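Local coordinates for isomerase prhC (Penicillium brasilianum, PDB 5X9J), which acts as a homodimeric isomerase in the biosynthesis of paraherquonin, a fungal meroterpenoid with a highly congested hexacyclic skeleton, at residues B[74-77]-B[78-82]; B[153-156]-B[157-160]. One frame throughout, in Å; residues are numbered along the deposited sequence.

Contact 1: B[74-77]-B[78-82]; sequences QETR and EYFEE
Thr76 lays its methyl over one face of the Phe80 ring, CG2 standing 4.0 Å from the ring centroid and only 12° off the ring normal, a CH-pi contact centred on the ring. Thr76 can do this because its CG2 is anti to the backbone N while OG1 (chi1 -70°) turns back to bond the carbonyl of Asn72, so methyl and hydroxyl serve different neighbours. On the exposed flank Gln74, bent at chi2, brings its amide to the extended Glu78; NE2 gives OE1 a weak, long hydrogen bond of 3.5 Å, with amide and carboxylate planes 44° apart. The other end of the same amide is gripped more firmly: Arg77 NH2 donates to Gln74 OE1 at 2.6 Å, which should fix the amide's rotation. Beneath these side chains the backbone bonds run from i+4 to i, among them Tyr79 N to Glu75 O at 2.8 Å. Phe80 continues onto Met46 and Val49 of helix 46-51, Tyr79 onto helix 167-173. This is the pattern of an amphipathic alpha-helix, here 73-86, with the i, i+4 pair Thr76 and Phe80 on one side and the polar chain Arg77, Gln74, Glu78 along a more exposed flank.

Contact 2: B[153-156]-B[157-160]; sequences KQDL and MNRL
Gln154 and Asn158 set their amides at a slant, the planes 55° apart, and Gln154 NE2 donates to Asn158 OD1 over 2.9 Å. The acceptor lies in the plane of the Gln154 amide, but the donor stands above the Asn158 carbonyl plane, 49° out of it, so the bond misses the oxygen's lone pairs. Gln154 reaches over by its bend at chi2 (56°). The other end of the Asn158 amide, ND2, gives a hydrogen bond of 2.6 Å to a water that in turn donates to Asp155 OD1, bridging the two side chains. These polar links lie on one side of helix 150-162, an amphipathic alpha-helix whose Leu156, Met157 and Leu160 are buried. Leu156 and Leu160 pack slantwise one turn apart, CD1 of Leu156 meeting CG of Leu160 at 3.9 Å, beside Trp83 and Ile86 of helix 73-86. The same CD1 of Leu156 sits over one face of the Arg159 guanidinium, displaced toward its rim. Arg159 bends at chi3 and its NE makes a weak bond of 3.5 Å to Asp155 O, while NH1 bonds the carbonyls of Gly121 and Pro123. Met157 turns its thioether end toward helix 167-173, and Gln154 packs on Val151 of the second subunit.

How the contacts relate
Contact 1 precedes contact 2 along the chain, and their centres lie 19 Å apart. Each is a stretch of a single helix, 73-86 and 150-162, separated in sequence by most of the strands of the curved mixed sheet; helix 150-162 follows directly on strand 141-148. The two meet where Tyr79 OH approaches Lys153 NZ to 3.9 Å, a packing contact, and helix 150-162 also rests its leucines on the C-terminal part of helix 73-86. Helix 167-173 receives side chains from both, Leu169 and Cys173 being shared. The C-terminal helices are thus tied to helix 73-86, and contact 2 alone extends to the other subunit of the homodimer.

Contact 1: B[74-77]-B[78-82]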
ATOM      1  N   GLN B  74     -15.048  13.441  12.178  1.00 38.60           N
ATOM      2  CA  GLN B  74     -15.070  13.428  13.639  1.00 43.84           C
ATOM      3  C   GLN B  74     -14.310  12.227  14.191  1.00 40.76           C
ATOM      4  O   GLN B  74     -13.569  12.351  15.173  1.00 42.59           O
ATOM      5  CB  GLN B  74     -16.514  13.437  14.143  1.00 45.32           C
ATOM      6  CG  GLN B  74     -16.652  13.256  15.659  1.00 52.93           C
ATOM      7  CD  GLN B  74     -16.001  14.386  16.450  1.00 63.94           C
ATOM      8  OE1 GLN B  74     -15.960  15.539  15.998  1.00 66.95           O
ATOM      9  NE2 GLN B  74     -15.477  14.058  17.635  1.00 62.09           N
ATOM     10  N   GLU B  75     -14.470  11.061  13.571  1.00 38.38           N
ATOM     11  CA  GLU B  75     -13.739   9.885  14.033  1.00 39.72           C
ATOM     12  C   GLU B  75     -12.240  10.041  13.806  1.00 39.42           C
ATOM     13  O   GLU B  75     -11.433   9.636  14.649  1.00 36.90           O
ATOM     14  CB  GLU B  75     -14.274   8.638  13.336  1.00 38.11           C
ATOM     15  CG  GLU B  75     -15.732   8.356  13.681  1.00 41.35           C
ATOM     16  CD  GLU B  75     -16.342   7.294  12.794  1.00 44.64           C
ATOM     17  OE1 GLU B  75     -16.888   6.315  13.347  1.00 47.81           O
ATOM     18  OE2 GLU B  75     -16.269   7.434  11.544  1.00 40.35           O
ATOM     19  N   THR B  76     -11.853  10.643  12.680  1.00 36.71           N
ATOM     20  CA  THR B  76     -10.444  10.933  12.427  1.00 41.21           C
ATOM     21  C   THR B  76      -9.849  11.817  13.522  1.00 40.25           C
ATOM     22  O   THR B  76      -8.729  11.572  13.989  1.00 38.02           O
ATOM     23  CB  THR B  76     -10.288  11.600  11.058  1.00 36.03           C
ATOM     24  OG1 THR B  76     -10.549  10.633  10.036  1.00 41.69           O
ATOM     25  CG2 THR B  76      -8.876  12.149  10.884  1.00 42.50           C
ATOM     26  N   ARG B  77     -10.578  12.850  13.944  1.00 39.45           N
ATOM     27  CA  ARG B  77     -10.074  13.708  15.010  1.00 42.05           C
ATOM     28  C   ARG B  77      -9.865  12.915  16.292  1.00 41.19           C
ATOM     29  O   ARG B  77      -8.822  13.036  16.945  1.00 43.03           O
ATOM     30  CB  ARG B  77     -11.024  14.879  15.252  1.00 48.80           C
ATOM     31  CG  ARG B  77     -10.587  15.789  16.412  1.00 53.45           C
ATOM     32  CD  ARG B  77     -11.334  17.117  16.392  1.00 58.33           C
ATOM     33  NE  ARG B  77     -12.721  16.927  15.978  1.00 65.81           N
ATOM     34  CZ  ARG B  77     -13.497  17.889  15.490  1.00 70.99           C
ATOM     35  NH1 ARG B  77     -13.018  19.122  15.355  1.00 65.78           N
ATOM     36  NH2 ARG B  77     -14.748  17.615  15.127  1.00 65.52           N
ATOM     37  N   GLU B  78     -10.851  12.094  16.667  1.00 39.41           N
ATOM     38  CA  GLU B  78     -10.702  11.276  17.867  1.00 42.83           C
ATOM     39  C   GLU B  78      -9.518  10.328  17.739  1.00 39.60           C
ATOM     40  O   GLU B  78      -8.751  10.151  18.692  1.00 37.59           O
ATOM     41  CB  GLU B  78     -11.986  10.494  18.146  1.00 42.35           C
ATOM     42  CG  GLU B  78     -13.172  11.351  18.586  1.00 50.24           C
ATOM     43  CD  GLU B  78     -14.432  10.526  18.852  1.00 59.77           C
ATOM     44  OE1 GLU B  78     -15.395  10.605  18.054  1.00 58.62           O
ATOM     45  OE2 GLU B  78     -14.455   9.789  19.865  1.00 66.69           O
ATOM     46  N   TYR B  79      -9.342   9.717  16.564  1.00 39.10           N
ATOM     47  CA  TYR B  79      -8.214   8.811  16.384  1.00 39.84           C
ATOM     48  C   TYR B  79      -6.888   9.546  16.525  1.00 40.54           C
ATOM     49  O   TYR B  79      -5.956   9.044  17.167  1.00 36.73           O
ATOM     50  CB  TYR B  79      -8.296   8.109  15.029  1.00 41.29           C
ATOM     51  CG  TYR B  79      -7.074   7.269  14.740  1.00 46.78           C
ATOM     52  CD1 TYR B  79      -6.901   6.033  15.344  1.00 45.27           C
ATOM     53  CD2 TYR B  79      -6.075   7.726  13.885  1.00 50.81           C
ATOM     54  CE1 TYR B  79      -5.779   5.261  15.093  1.00 49.66           C
ATOM     55  CE2 TYR B  79      -4.948   6.962  13.626  1.00 56.14           C
ATOM     56  CZ  TYR B  79      -4.806   5.729  14.233  1.00 57.71           C
ATOM     57  OH  TYR B  79      -3.687   4.965  13.984  1.00 64.04           O
ATOM     58  N   PHE B  80      -6.784  10.742  15.936  1.00 39.71           N
ATOM     59  CA  PHE B  80      -5.543  11.503  16.044  1.00 40.03           C
ATOM     60  C   PHE B  80      -5.255  11.914  17.487  1.00 42.76           C
ATOM     61  O   PHE B  80      -4.087  11.974  17.895  1.00 39.02           O
ATOM     62  CB  PHE B  80      -5.590  12.729  15.132  1.00 41.42           C
ATOM     63  CG  PHE B  80      -5.377  12.410  13.669  1.00 48.62           C
ATOM     64  CD1 PHE B  80      -5.176  13.422  12.745  1.00 54.46           C
ATOM     65  CD2 PHE B  80      -5.378  11.098  13.218  1.00 53.09           C
ATOM     66  CE1 PHE B  80      -4.981  13.132  11.390  1.00 57.19           C
ATOM     67  CE2 PHE B  80      -5.183  10.800  11.863  1.00 55.71           C
ATOM     68  CZ  PHE B  80      -4.986  11.819  10.953  1.00 52.57           C
ATOM     69  N   GLU B  81      -6.292  12.194  18.275  1.00 38.96           N
ATOM     70  CA  GLU B  81      -6.079  12.495  19.685  1.00 41.14           C
ATOM     71  C   GLU B  81      -5.460  11.308  20.415  1.00 42.68           C
ATOM     72  O   GLU B  81      -4.530  11.481  21.213  1.00 41.70           O
ATOM     73  CB  GLU B  81      -7.395  12.906  20.345  1.00 43.67           C
ATOM     74  CG  GLU B  81      -7.915  14.264  19.885  1.00 50.67           C
ATOM     75  CD  GLU B  81      -6.892  15.380  20.064  1.00 62.28           C
ATOM     76  OE1 GLU B  81      -6.467  15.974  19.043  1.00 66.91           O
ATOM     77  OE2 GLU B  81      -6.507  15.658  21.226  1.00 63.81           O
ATOM     78  N   GLU B  82      -5.949  10.091  20.148  1.00 38.55           N
ATOM     79  CA  GLU B  82      -5.351   8.909  20.765  1.00 38.70           C
ATOM     80  C   GLU B  82      -3.888   8.777  20.378  1.00 41.19           C
ATOM     81  O   GLU B  82      -3.041   8.432  21.217  1.00 40.16           O
ATOM     82  CB  GLU B  82      -6.115   7.650  20.367  1.00 36.82           C
ATOM     83  CG  GLU B  82      -7.556   7.638  20.833  1.00 38.96           C
ATOM     84  CD  GLU B  82      -7.695   7.547  22.354  1.00 46.43           C
ATOM     85  OE1 GLU B  82      -6.697   7.225  23.049  1.00 43.43           O
ATOM     86  OE2 GLU B  82      -8.815   7.789  22.855  1.00 47.29           O
TER

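Contact 2: B[153-156]-B[157-160]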
ATOM      1  N   LYS B 153       3.138  -1.516  12.518  1.00 25.98           N
ATOM      2  CA  LYS B 153       2.072  -1.041  13.386  1.00 25.55           C
ATOM      3  C   LYS B 153       1.750  -2.046  14.483  1.00 30.22           C
ATOM      4  O   LYS B 153       1.528  -1.656  15.638  1.00 26.19           O
ATOM      5  CB  LYS B 153       0.813  -0.733  12.585  1.00 27.92           C
ATOM      6  CG  LYS B 153      -0.257  -0.147  13.481  1.00 31.72           C
ATOM      7  CD  LYS B 153      -1.494   0.240  12.722  1.00 39.99           C
ATOM      8  CE  LYS B 153      -2.343   1.177  13.571  1.00 41.81           C
ATOM      9  NZ  LYS B 153      -3.767   1.164  13.114  1.00 48.45           N
ATOM     10  N   GLN B 154       1.689  -3.339  14.147  1.00 27.74           N
ATOM     11  CA  GLN B 154       1.364  -4.326  15.172  1.00 28.63           C
ATOM     12  C   GLN B 154       2.450  -4.386  16.242  1.00 27.12           C
ATOM     13  O   GLN B 154       2.149  -4.576  17.423  1.00 27.72           O
ATOM     14  CB  GLN B 154       1.153  -5.714  14.558  1.00 30.58           C
ATOM     15  CG  GLN B 154       0.641  -6.728  15.581  1.00 31.55           C
ATOM     16  CD  GLN B 154      -0.663  -6.267  16.284  1.00 45.19           C
ATOM     17  OE1 GLN B 154      -1.626  -5.850  15.632  1.00 47.02           O
ATOM     18  NE2 GLN B 154      -0.679  -6.335  17.621  1.00 45.40           N
ATOM     19  N   ASP B 155       3.715  -4.240  15.843  1.00 26.11           N
ATOM     20  CA  ASP B 155       4.807  -4.218  16.812  1.00 29.60           C
ATOM     21  C   ASP B 155       4.675  -3.025  17.752  1.00 31.57           C
ATOM     22  O   ASP B 155       4.901  -3.151  18.960  1.00 30.48           O
ATOM     23  CB  ASP B 155       6.165  -4.172  16.102  1.00 29.37           C
ATOM     24  CG  ASP B 155       6.565  -5.511  15.474  1.00 42.60           C
ATOM     25  OD1 ASP B 155       5.951  -6.553  15.812  1.00 43.89           O
ATOM     26  OD2 ASP B 155       7.510  -5.517  14.642  1.00 45.50           O
ATOM     27  N   LEU B 156       4.304  -1.858  17.215  1.00 29.14           N
ATOM     28  CA  LEU B 156       4.049  -0.703  18.072  1.00 29.24           C
ATOM     29  C   LEU B 156       2.925  -0.997  19.056  1.00 31.88           C
ATOM     30  O   LEU B 156       3.060  -0.746  20.258  1.00 30.42           O
ATOM     31  CB  LEU B 156       3.712   0.530  17.233  1.00 27.85           C
ATOM     32  CG  LEU B 156       3.240   1.738  18.066  1.00 29.89           C
ATOM     33  CD1 LEU B 156       4.339   2.225  19.026  1.00 29.88           C
ATOM     34  CD2 LEU B 156       2.779   2.872  17.179  1.00 28.74           C
ATOM     35  N   MET B 157       1.811  -1.549  18.558  1.00 28.05           N
ATOM     36  CA  MET B 157       0.684  -1.869  19.429  1.00 31.67           C
ATOM     37  C   MET B 157       1.084  -2.857  20.517  1.00 31.25           C
ATOM     38  O   MET B 157       0.633  -2.740  21.663  1.00 28.77           O
ATOM     39  CB  MET B 157      -0.483  -2.434  18.616  1.00 30.09           C
ATOM     40  CG  MET B 157      -1.037  -1.468  17.599  1.00 38.85           C
ATOM     41  SD  MET B 157      -1.606   0.050  18.394  1.00 44.30           S
ATOM     42  CE  MET B 157      -2.857  -0.632  19.475  1.00 40.21           C
ATOM     43  N   ASN B 158       1.913  -3.844  20.176  1.00 25.94           N
ATOM     44  CA  ASN B 158       2.390  -4.784  21.186  1.00 31.69           C
ATOM     45  C   ASN B 158       3.250  -4.078  22.233  1.00 32.44           C
ATOM     46  O   ASN B 158       3.127  -4.347  23.430  1.00 34.11           O
ATOM     47  CB  ASN B 158       3.186  -5.914  20.527  1.00 29.89           C
ATOM     48  CG  ASN B 158       2.308  -6.864  19.720  1.00 35.45           C
ATOM     49  OD1 ASN B 158       1.088  -6.913  19.886  1.00 33.86           O
ATOM     50  ND2 ASN B 158       2.937  -7.636  18.853  1.00 32.14           N
ATOM     51  N   ARG B 159       4.146  -3.188  21.798  1.00 30.64           N
ATOM     52  CA  ARG B 159       4.980  -2.462  22.751  1.00 33.68           C
ATOM     53  C   ARG B 159       4.136  -1.551  23.635  1.00 33.28           C
ATOM     54  O   ARG B 159       4.382  -1.452  24.842  1.00 34.23           O
ATOM     55  CB  ARG B 159       6.055  -1.666  22.009  1.00 32.48           C
ATOM     56  CG  ARG B 159       7.178  -2.538  21.426  1.00 35.28           C
ATOM     57  CD  ARG B 159       8.251  -1.686  20.736  1.00 37.38           C
ATOM     58  NE  ARG B 159       7.841  -1.318  19.381  1.00 44.36           N
ATOM     59  CZ  ARG B 159       8.147  -0.173  18.765  1.00 44.62           C
ATOM     60  NH1 ARG B 159       8.875   0.769  19.373  1.00 40.62           N
ATOM     61  NH2 ARG B 159       7.712   0.031  17.528  1.00 35.19           N
ATOM     62  N   LEU B 160       3.130  -0.892  23.051  1.00 29.87           N
ATOM     63  CA  LEU B 160       2.230  -0.052  23.834  1.00 32.20           C
ATOM     64  C   LEU B 160       1.437  -0.878  24.835  1.00 35.92           C
ATOM     65  O   LEU B 160       1.235  -0.451  25.979  1.00 34.26           O
ATOM     66  CB  LEU B 160       1.269   0.711  22.912  1.00 31.30           C
ATOM     67  CG  LEU B 160       1.859   1.783  21.995  1.00 30.15           C
ATOM     68  CD1 LEU B 160       0.766   2.349  21.086  1.00 29.21           C
ATOM     69  CD2 LEU B 160       2.531   2.902  22.806  1.00 30.46           C
TER
HETATM   70  O   HOH W   1       5.481  -7.520  18.557  1.00 46.41           O